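Starch synthase I (PDB 4HLN) is a barley member of the starch synthase family, a two-domain glycosyltransferase-type protein whose halves are each built round a mostly parallel sheet flanked by helices. Local coordinates at residues 200-205 / 209-214; 162-167 / 244-249; 181-186 / 251-256. All coordinates share one frame; numbering follows the deposited sequence.

Contact 1 of 3, residues 200-205 / 209-214; sequences FFHEYR and DWVFVD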
loop_
_atom_site.group_PDB
_atom_site.type_symbol
_atom_site.label_atom_id
_atom_site.label_comp_id
_atom_site.label_asym_id
_atom_site.label_seq_id
_atom_site.Cartn_x
_atom_site.Cartn_y
_atom_site.Cartn_z
ATOM N N PHE A 200 -15.217 23.221 7.732
ATOM C CA PHE A 200 -14.387 22.207 8.349
ATOM C C PHE A 200 -15.054 21.638 9.577
ATOM O O PHE A 200 -15.513 22.381 10.453
ATOM C CB PHE A 200 -13.029 22.786 8.748
ATOM C CG PHE A 200 -12.215 23.285 7.596
ATOM C CD1 PHE A 200 -11.205 22.500 7.049
ATOM C CD2 PHE A 200 -12.439 24.546 7.065
ATOM C CE1 PHE A 200 -10.438 22.958 5.993
ATOM C CE2 PHE A 200 -11.676 25.015 5.999
ATOM C CZ PHE A 200 -10.675 24.219 5.464
ATOM N N PHE A 201 -15.091 20.310 9.630
ATOM C CA PHE A 201 -15.553 19.584 10.799
ATOM C C PHE A 201 -14.351 18.865 11.364
ATOM O O PHE A 201 -13.388 18.623 10.645
ATOM C CB PHE A 201 -16.678 18.620 10.422
ATOM C CG PHE A 201 -17.952 19.320 10.065
ATOM C CD1 PHE A 201 -18.031 20.098 8.917
ATOM C CD2 PHE A 201 -19.063 19.237 10.894
ATOM C CE1 PHE A 201 -19.204 20.776 8.586
ATOM C CE2 PHE A 201 -20.242 19.912 10.581
ATOM C CZ PHE A 201 -20.311 20.689 9.422
ATOM N N HIS A 202 -14.375 18.554 12.651
ATOM C CA HIS A 202 -13.173 18.013 13.266
ATOM C C HIS A 202 -13.439 17.036 14.385
ATOM O O HIS A 202 -14.357 17.205 15.164
ATOM C CB HIS A 202 -12.262 19.136 13.791
ATOM C CG HIS A 202 -11.215 18.655 14.746
ATOM N ND1 HIS A 202 -11.269 18.908 16.100
ATOM C CD2 HIS A 202 -10.110 17.895 14.549
ATOM C CE1 HIS A 202 -10.233 18.338 16.694
ATOM N NE2 HIS A 202 -9.514 17.719 15.777
ATOM N N GLU A 203 -12.612 16.007 14.461
ATOM C CA GLU A 203 -12.635 15.145 15.617
ATOM C C GLU A 203 -11.230 14.721 16.042
ATOM O O GLU A 203 -10.364 14.387 15.216
ATOM C CB GLU A 203 -13.529 13.928 15.385
ATOM C CG GLU A 203 -13.628 13.038 16.624
ATOM C CD GLU A 203 -14.263 11.674 16.370
ATOM O OE1 GLU A 203 -14.741 11.422 15.236
ATOM O OE2 GLU A 203 -14.276 10.854 17.318
ATOM N N TYR A 204 -11.014 14.758 17.349
ATOM C CA TYR A 204 -9.780 14.272 17.920
ATOM C C TYR A 204 -10.038 12.848 18.413
ATOM O O TYR A 204 -10.929 12.620 19.220
ATOM C CB TYR A 204 -9.311 15.217 19.040
ATOM C CG TYR A 204 -7.884 14.986 19.479
ATOM C CD1 TYR A 204 -6.830 15.030 18.560
ATOM C CD2 TYR A 204 -7.583 14.715 20.816
ATOM C CE1 TYR A 204 -5.516 14.808 18.968
ATOM C CE2 TYR A 204 -6.274 14.493 21.229
ATOM C CZ TYR A 204 -5.249 14.541 20.306
ATOM O OH TYR A 204 -3.958 14.317 20.722
ATOM N N ARG A 205 -9.278 11.890 17.895
ATOM C CA ARG A 205 -9.489 10.472 18.200
ATOM C C ARG A 205 -8.178 9.736 17.913
ATOM O O ARG A 205 -7.577 9.913 16.852
ATOM C CB ARG A 205 -10.636 9.901 17.346
ATOM C CG ARG A 205 -11.159 8.515 17.769
ATOM C CD ARG A 205 -11.678 7.673 16.579
ATOM N NE ARG A 205 -10.571 7.267 15.697
ATOM C CZ ARG A 205 -10.688 6.583 14.555
ATOM N NH1 ARG A 205 -11.878 6.194 14.097
ATOM N NH2 ARG A 205 -9.594 6.285 13.868
ATOM N N ASP A 209 -5.891 14.370 14.719
ATOM C CA ASP A 209 -6.829 15.379 14.290
ATOM C C ASP A 209 -7.446 14.997 12.962
ATOM O O ASP A 209 -6.825 15.142 11.902
ATOM C CB ASP A 209 -6.100 16.704 14.158
ATOM C CG ASP A 209 -5.872 17.349 15.487
ATOM O OD1 ASP A 209 -6.878 17.451 16.219
ATOM O OD2 ASP A 209 -4.712 17.704 15.811
ATOM N N TRP A 210 -8.668 14.491 13.036
ATOM C CA TRP A 210 -9.424 14.119 11.858
ATOM C C TRP A 210 -10.200 15.325 11.431
ATOM O O TRP A 210 -11.129 15.750 12.125
ATOM C CB TRP A 210 -10.390 13.003 12.218
ATOM C CG TRP A 210 -9.671 11.849 12.769
ATOM C CD1 TRP A 210 -9.481 11.548 14.085
ATOM C CD2 TRP A 210 -8.993 10.846 12.018
ATOM N NE1 TRP A 210 -8.731 10.404 14.201
ATOM C CE2 TRP A 210 -8.412 9.955 12.945
ATOM C CE3 TRP A 210 -8.816 10.616 10.645
ATOM C CZ2 TRP A 210 -7.674 8.838 12.546
ATOM C CZ3 TRP A 210 -8.079 9.512 10.247
ATOM C CH2 TRP A 210 -7.520 8.630 11.195
ATOM N N VAL A 211 -9.804 15.887 10.298
ATOM C CA VAL A 211 -10.427 17.090 9.773
ATOM C C VAL A 211 -11.210 16.767 8.509
ATOM O O VAL A 211 -10.683 16.171 7.571
ATOM C CB VAL A 211 -9.377 18.148 9.428
ATOM C CG1 VAL A 211 -10.024 19.335 8.709
ATOM C CG2 VAL A 211 -8.648 18.581 10.678
ATOM N N PHE A 212 -12.467 17.184 8.487
ATOM C CA PHE A 212 -13.367 16.848 7.400
ATOM C C PHE A 212 -13.764 18.069 6.641
ATOM O O PHE A 212 -14.189 19.064 7.226
ATOM C CB PHE A 212 -14.605 16.186 7.954
ATOM C CG PHE A 212 -14.314 14.916 8.615
ATOM C CD1 PHE A 212 -14.142 13.760 7.860
ATOM C CD2 PHE A 212 -14.160 14.862 9.992
ATOM C CE1 PHE A 212 -13.851 12.551 8.480
ATOM C CE2 PHE A 212 -13.868 13.657 10.622
ATOM C CZ PHE A 212 -13.707 12.501 9.868
ATOM N N VAL A 213 -13.620 17.984 5.328
ATOM C CA VAL A 213 -13.936 19.096 4.454
ATOM C C VAL A 213 -15.352 18.908 3.936
ATOM O O VAL A 213 -15.660 17.883 3.329
ATOM C CB VAL A 213 -12.925 19.184 3.321
ATOM C CG1 VAL A 213 -13.265 20.329 2.372
ATOM C CG2 VAL A 213 -11.546 19.385 3.918
ATOM N N ASP A 214 -16.220 19.883 4.203
ATOM C CA ASP A 214 -17.623 19.755 3.836
ATOM C C ASP A 214 -18.065 20.606 2.641
ATOM O O ASP A 214 -17.888 21.837 2.611
ATOM C CB ASP A 214 -18.541 20.018 5.028
ATOM C CG ASP A 214 -19.952 19.474 4.805
ATOM O OD1 ASP A 214 -20.083 18.246 4.583
ATOM O OD2 ASP A 214 -20.921 20.270 4.832
#
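The beta hairpin of strands 195-205 and 208-214 is sewn together here by two antiparallel hydrogen-bonded pairs, Phe201 with Phe212 and Glu203 with Trp210. Each pair makes both of its backbone bonds: Phe201 N to Phe212 O is 2.9 Å, and Trp210 N reaches Glu203 O at 2.8 Å. In the non-hydrogen-bonded pair between them, His202 with Val211, the CA atoms come to 4.5 Å. Toward the turn, two side chains add bonds of their own. His202 NE2 donates to Asp209 OD1 at 2.7 Å, a short but bent bond: the oxygen is tilted out of the imidazole plane and is met on its anti side, with ring and carboxylate planes 45° apart. The imidazole gets there because CG is anti to the backbone N (chi1 164°), which sets the ring diagonally across to Asp209, two pairs nearer the turn. The other carboxylate oxygen, OD2, is bonded to the hydroxyl of Tyr260, so both ends of this buried acid are engaged. The Tyr204 ring also flanks OD1.

This hairpin continues the large mixed sheet of the N-terminal half toward its edge, with strand 208-214 running beside 160-166. On the other face of the sheet, Trp210 NE1 donates to Arg205 O at 2.9 Å; the carbonyl oxygen lies in the plane of the indole. Arg205 then bends so that NH2 comes to 3.5 Å from Trp210 CZ2, with guanidinium and indole planes 67° apart, so the two do not stack. Back on the face of His202, Phe200 CD1 lies 3.8 Å from Val211 CG1, which sits at the edge of the phenyl ring. Phe201, on the Trp210 face, brings CE1 to 3.7 Å from Asp214 CB; Arg167 ties this end together, pairing with Asp214 in a salt bridge and with the Phe201 ring in a cation-pi contact.

Contact 2 of 3, residues 162-167 / 244-249; sequences MVVMPR and YAACEA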
loop_
_atom_site.group_PDB
_atom_site.type_symbol
_atom_site.label_atom_id
_atom_site.label_comp_id
_atom_site.label_asym_id
_atom_site.label_seq_id
_atom_site.Cartn_x
_atom_site.Cartn_y
_atom_site.Cartn_z
ATOM N N MET A 162 -2.386 15.413 11.545
ATOM C CA MET A 162 -3.693 15.777 11.016
ATOM C C MET A 162 -4.038 14.896 9.820
ATOM O O MET A 162 -3.165 14.557 9.029
ATOM C CB MET A 162 -3.712 17.257 10.623
ATOM C CG MET A 162 -5.028 17.719 9.981
ATOM S SD MET A 162 -5.114 19.485 9.544
ATOM C CE MET A 162 -4.745 20.239 11.119
ATOM N N VAL A 163 -5.300 14.502 9.696
ATOM C CA VAL A 163 -5.747 13.892 8.447
ATOM C C VAL A 163 -6.933 14.637 7.897
ATOM O O VAL A 163 -7.958 14.761 8.571
ATOM C CB VAL A 163 -6.192 12.452 8.607
ATOM C CG1 VAL A 163 -6.599 11.907 7.235
ATOM C CG2 VAL A 163 -5.100 11.623 9.230
ATOM N N VAL A 164 -6.791 15.107 6.661
ATOM C CA VAL A 164 -7.829 15.885 5.983
ATOM C C VAL A 164 -8.496 15.042 4.898
ATOM O O VAL A 164 -7.817 14.452 4.065
ATOM C CB VAL A 164 -7.235 17.147 5.345
ATOM C CG1 VAL A 164 -8.324 18.014 4.712
ATOM C CG2 VAL A 164 -6.475 17.918 6.372
ATOM N N MET A 165 -9.825 15.010 4.930
ATOM C CA MET A 165 -10.656 14.133 4.102
ATOM C C MET A 165 -11.945 14.831 3.770
ATOM O O MET A 165 -12.351 15.763 4.453
ATOM C CB MET A 165 -11.107 12.918 4.892
ATOM C CG MET A 165 -10.137 11.814 5.023
ATOM S SD MET A 165 -10.629 10.998 6.542
ATOM C CE MET A 165 -10.526 12.423 7.631
ATOM N N PRO A 166 -12.634 14.338 2.747
ATOM C CA PRO A 166 -13.976 14.860 2.508
ATOM C C PRO A 166 -14.930 14.315 3.548
ATOM O O PRO A 166 -14.758 13.209 4.051
ATOM C CB PRO A 166 -14.322 14.306 1.126
ATOM C CG PRO A 166 -12.968 13.974 0.499
ATOM C CD PRO A 166 -12.158 13.487 1.642
ATOM N N ARG A 167 -15.932 15.107 3.884
ATOM C CA ARG A 167 -17.024 14.623 4.709
ATOM C C ARG A 167 -18.076 14.048 3.750
ATOM O O ARG A 167 -18.926 14.765 3.221
ATOM C CB ARG A 167 -17.574 15.774 5.546
ATOM C CG ARG A 167 -18.619 15.415 6.569
ATOM C CD ARG A 167 -18.686 16.540 7.584
ATOM N NE ARG A 167 -19.840 16.478 8.470
ATOM C CZ ARG A 167 -20.987 17.117 8.249
ATOM N NH1 ARG A 167 -21.143 17.868 7.164
ATOM N NH2 ARG A 167 -21.982 17.006 9.119
ATOM N N TYR A 244 -7.328 22.609 -2.119
ATOM C CA TYR A 244 -7.292 23.971 -1.598
ATOM C C TYR A 244 -7.545 24.008 -0.079
ATOM O O TYR A 244 -6.845 24.696 0.671
ATOM C CB TYR A 244 -8.314 24.859 -2.318
ATOM C CG TYR A 244 -7.819 25.435 -3.624
ATOM C CD1 TYR A 244 -7.016 26.575 -3.639
ATOM C CD2 TYR A 244 -8.161 24.845 -4.850
ATOM C CE1 TYR A 244 -6.560 27.114 -4.821
ATOM C CE2 TYR A 244 -7.705 25.372 -6.049
ATOM C CZ TYR A 244 -6.902 26.505 -6.026
ATOM O OH TYR A 244 -6.431 27.049 -7.191
ATOM N N ALA A 245 -8.551 23.259 0.353
ATOM C CA ALA A 245 -8.936 23.203 1.746
ATOM C C ALA A 245 -7.771 22.714 2.588
ATOM O O ALA A 245 -7.480 23.253 3.645
ATOM C CB ALA A 245 -10.137 22.271 1.917
ATOM N N ALA A 246 -7.098 21.682 2.113
ATOM C CA ALA A 246 -6.056 21.072 2.911
ATOM C C ALA A 246 -4.871 22.026 3.108
ATOM O O ALA A 246 -4.138 21.931 4.099
ATOM C CB ALA A 246 -5.614 19.741 2.290
ATOM N N CYS A 247 -4.695 22.952 2.172
ATOM C CA CYS A 247 -3.645 23.962 2.288
ATOM C C CYS A 247 -3.993 25.021 3.334
ATOM O O CYS A 247 -3.120 25.571 3.992
ATOM C CB CYS A 247 -3.369 24.601 0.931
ATOM S SG CYS A 247 -2.518 23.478 -0.197
ATOM N N GLU A 248 -5.279 25.277 3.506
ATOM C CA GLU A 248 -5.730 26.230 4.511
ATOM C C GLU A 248 -5.774 25.697 5.942
ATOM O O GLU A 248 -5.533 26.439 6.894
ATOM C CB GLU A 248 -7.098 26.781 4.118
ATOM C CG GLU A 248 -6.992 27.752 2.968
ATOM C CD GLU A 248 -6.116 28.949 3.330
ATOM O OE1 GLU A 248 -6.460 29.642 4.320
ATOM O OE2 GLU A 248 -5.090 29.187 2.647
ATOM N N ALA A 249 -6.080 24.417 6.096
ATOM C CA ALA A 249 -6.341 23.877 7.423
ATOM C C ALA A 249 -5.229 24.183 8.440
ATOM O O ALA A 249 -5.506 24.645 9.555
ATOM C CB ALA A 249 -6.630 22.379 7.346
#
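No flat group takes part where Met162 and Val164 of the strand meet Ala249 and Ala246 of the helix: there is neither ring face nor edge, just a thioether and branched methyls set against the methyls of two alanines. Met162 SD lies 3.9 Å from Ala249 CB. The side chain runs straight out from the strand, CG anti to the backbone N and the next bond extended as well, and it bends at the sulfur. That bend takes CE off to one side, to 4.7 Å from Ala249 CB, and leaves the sulfur as the part that touches the helix. Val164 CG1 meets Ala246 CB at 4.0 Å, while its other branch, CG2, is 4.5 Å from Ala246 CB and 4.6 Å from Ala249 CB and so lies about equally far from both. CG2 also rests 3.8 Å from Met162 SD, joining the two strand side chains into one continuous apolar patch.

The spacing suits the match. Met162 and Val164 are two residues apart and face the same side of the sheet, whereas Ala246 and Ala249 are three apart, close to one helical turn. This is the helix-on-sheet layer of a Rossmann-like alpha/beta domain, with helix 235-252 laid against an inner strand. Strand 160-166 has backbone bonds to 126-130 on one flank and 208-214 on the other, and Ala246 also packs on Val130.

With alanine at both helix positions, the backbones draw close, Val164 CA and Ala246 CA being 6.3 Å apart. All four residues are buried, and nothing polar passes between the segments. Main-chain polar groups are instead bonded within the helix, as in Ala249 N to Ala245 O, or within the sheet, so what joins the two layers here is apolar packing and close fit.

Contact 3 of 3, residues 181-186 / 251-256; sequences LYTGKH and LILELG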
loop_
_atom_site.group_PDB
_atom_site.type_symbol
_atom_site.label_atom_id
_atom_site.label_comp_id
_atom_site.label_asym_id
_atom_site.label_seq_id
_atom_site.Cartn_x
_atom_site.Cartn_y
_atom_site.Cartn_z
ATOM N N LEU A 181 -17.407 17.411 14.930
ATOM C CA LEU A 181 -18.107 18.680 15.110
ATOM C C LEU A 181 -17.632 19.821 14.204
ATOM O O LEU A 181 -16.461 19.878 13.817
ATOM C CB LEU A 181 -18.021 19.115 16.558
ATOM C CG LEU A 181 -18.424 18.021 17.538
ATOM C CD1 LEU A 181 -18.413 18.584 18.940
ATOM C CD2 LEU A 181 -19.796 17.420 17.189
ATOM N N TYR A 182 -18.562 20.722 13.880
ATOM C CA TYR A 182 -18.273 21.885 13.058
ATOM C C TYR A 182 -17.308 22.803 13.800
ATOM O O TYR A 182 -17.502 23.068 14.971
ATOM C CB TYR A 182 -19.560 22.628 12.725
ATOM C CG TYR A 182 -19.357 23.946 12.013
ATOM C CD1 TYR A 182 -18.644 24.013 10.817
ATOM C CD2 TYR A 182 -19.898 25.121 12.523
ATOM C CE1 TYR A 182 -18.460 25.212 10.157
ATOM C CE2 TYR A 182 -19.730 26.322 11.865
ATOM C CZ TYR A 182 -19.003 26.366 10.688
ATOM O OH TYR A 182 -18.831 27.569 10.043
ATOM N N THR A 183 -16.274 23.278 13.112
ATOM C CA THR A 183 -15.211 24.047 13.741
ATOM C C THR A 183 -15.526 25.532 13.760
ATOM O O THR A 183 -14.815 26.303 14.381
ATOM C CB THR A 183 -13.879 23.905 12.973
ATOM O OG1 THR A 183 -14.030 24.424 11.640
ATOM C CG2 THR A 183 -13.431 22.448 12.924
ATOM N N GLY A 184 -16.571 25.949 13.059
ATOM C CA GLY A 184 -16.812 27.369 12.922
ATOM C C GLY A 184 -15.984 28.017 11.819
ATOM O O GLY A 184 -16.070 29.220 11.607
ATOM N N LYS A 185 -15.193 27.229 11.098
ATOM C CA LYS A 185 -14.334 27.790 10.062
ATOM C C LYS A 185 -14.767 27.408 8.657
ATOM O O LYS A 185 -15.095 26.250 8.380
ATOM C CB LYS A 185 -12.903 27.353 10.302
ATOM C CG LYS A 185 -12.327 27.923 11.569
ATOM C CD LYS A 185 -11.994 29.393 11.399
ATOM C CE LYS A 185 -11.613 30.016 12.730
ATOM N NZ LYS A 185 -10.957 31.337 12.534
ATOM N N HIS A 186 -14.783 28.391 7.770
ATOM C CA HIS A 186 -15.071 28.133 6.369
ATOM C C HIS A 186 -14.030 28.834 5.496
ATOM O O HIS A 186 -13.400 29.795 5.930
ATOM C CB HIS A 186 -16.445 28.674 6.024
ATOM C CG HIS A 186 -16.474 30.159 5.830
ATOM N ND1 HIS A 186 -16.721 31.043 6.862
ATOM C CD2 HIS A 186 -16.283 30.917 4.723
ATOM C CE1 HIS A 186 -16.684 32.279 6.396
ATOM N NE2 HIS A 186 -16.419 32.232 5.102
ATOM N N LEU A 251 -3.191 26.505 8.519
ATOM C CA LEU A 251 -3.058 27.931 8.748
ATOM C C LEU A 251 -4.212 28.530 9.548
ATOM O O LEU A 251 -4.051 29.593 10.135
ATOM C CB LEU A 251 -2.961 28.666 7.425
ATOM C CG LEU A 251 -1.861 28.226 6.462
ATOM C CD1 LEU A 251 -2.031 28.870 5.072
ATOM C CD2 LEU A 251 -0.505 28.535 7.027
ATOM N N ILE A 252 -5.370 27.875 9.585
ATOM C CA ILE A 252 -6.529 28.520 10.202
ATOM C C ILE A 252 -7.277 27.774 11.289
ATOM O O ILE A 252 -8.074 28.385 12.008
ATOM C CB ILE A 252 -7.576 28.969 9.172
ATOM C CG1 ILE A 252 -8.222 27.760 8.491
ATOM C CG2 ILE A 252 -6.972 29.972 8.180
ATOM C CD1 ILE A 252 -9.445 28.136 7.714
ATOM N N LEU A 253 -7.054 26.471 11.413
ATOM C CA LEU A 253 -7.754 25.723 12.452
ATOM C C LEU A 253 -7.007 25.756 13.791
ATOM O O LEU A 253 -5.904 25.217 13.912
ATOM C CB LEU A 253 -8.026 24.288 11.999
ATOM C CG LEU A 253 -8.979 24.181 10.800
ATOM C CD1 LEU A 253 -9.309 22.745 10.491
ATOM C CD2 LEU A 253 -10.258 24.951 11.053
ATOM N N GLU A 254 -7.601 26.392 14.798
ATOM C CA GLU A 254 -6.977 26.396 16.126
ATOM C C GLU A 254 -7.324 25.162 16.959
ATOM O O GLU A 254 -8.043 25.249 17.951
ATOM C CB GLU A 254 -7.293 27.675 16.900
ATOM C CG GLU A 254 -6.911 28.940 16.167
ATOM C CD GLU A 254 -6.603 30.096 17.093
ATOM O OE1 GLU A 254 -5.841 30.999 16.674
ATOM O OE2 GLU A 254 -7.113 30.104 18.237
ATOM N N LEU A 255 -6.785 24.020 16.550
ATOM C CA LEU A 255 -6.993 22.757 17.240
ATOM C C LEU A 255 -6.244 22.706 18.564
ATOM O O LEU A 255 -5.024 22.931 18.619
ATOM C CB LEU A 255 -6.541 21.622 16.335
ATOM C CG LEU A 255 -7.254 21.773 14.983
ATOM C CD1 LEU A 255 -6.674 20.848 13.917
ATOM C CD2 LEU A 255 -8.771 21.578 15.136
ATOM N N GLY A 256 -6.980 22.411 19.636
ATOM C CA GLY A 256 -6.415 22.426 20.977
ATOM C C GLY A 256 -5.826 23.793 21.329
ATOM O O GLY A 256 -4.864 23.877 22.103
#
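Leu253 CD2 is the atom on which this contact turns: it is 3.7 Å from Lys185 CB, equally near Lys185 CG, and 3.9 Å from Thr183 OG1. The lysine and leucine side chains run alongside each other, heading opposite ways, and the leucine methyl meets the lysine at CB and CG. Beyond that root the chain bends at its second torsion (chi2 -75°) and passes the end of the helix, with CE 4.0 Å from Ile252 O; NZ stays slightly farther from that oxygen and makes no hydrogen bond to it. Ile252 CD1 approaches the lysine more loosely, 4.4 Å from Lys185 CB. The ammonium group lies 6.6 Å from Glu254 OE1, measured from NZ, near enough for at most a weak pull between opposite charges.

In the next shell, an ST turn shapes the strand side. Thr183 OG1 accepts the backbone N of Lys185 at 3.1 Å and is also hydrogen-bonded to Phe200 O, which pins its hydroxyl while the chain turns its corner at Gly184. Gly184 takes a positive phi of 82°, and its N sits over the face of the Tyr182 ring. Opposite, Leu253 is the first residue to leave helical geometry, and an inverse gamma turn centred on Glu254 follows.

Outermost is the setting: strand 181-190 forms one border of the large mixed sheet, pairing with 195-205; the end of helix 235-252 and the loop after it lie against it, and Leu253 in that loop also touches Val211 of strand 208-214.

In the fold
All three contacts belong to one edge region of the large mixed sheet. Contact 2 is the buried one, wholly apolar, at an inner strand under helix 235-252. Contact 1 is partly buried and held mainly by backbone bonds, with polar and charged side chains gathering at its ends. Contact 3 lies farthest out, where the end of the same helix meets the border strand through a leucine methyl set against the aliphatic base of a surface lysine. Neighbouring strands bind them together: Asp209 O takes Val163 N at 2.8 Å between contacts 1 and 2, and His202 N reaches Leu181 O between contacts 1 and 3. Met162 CE packs on Leu255 CD1, linking contacts 2 and 3.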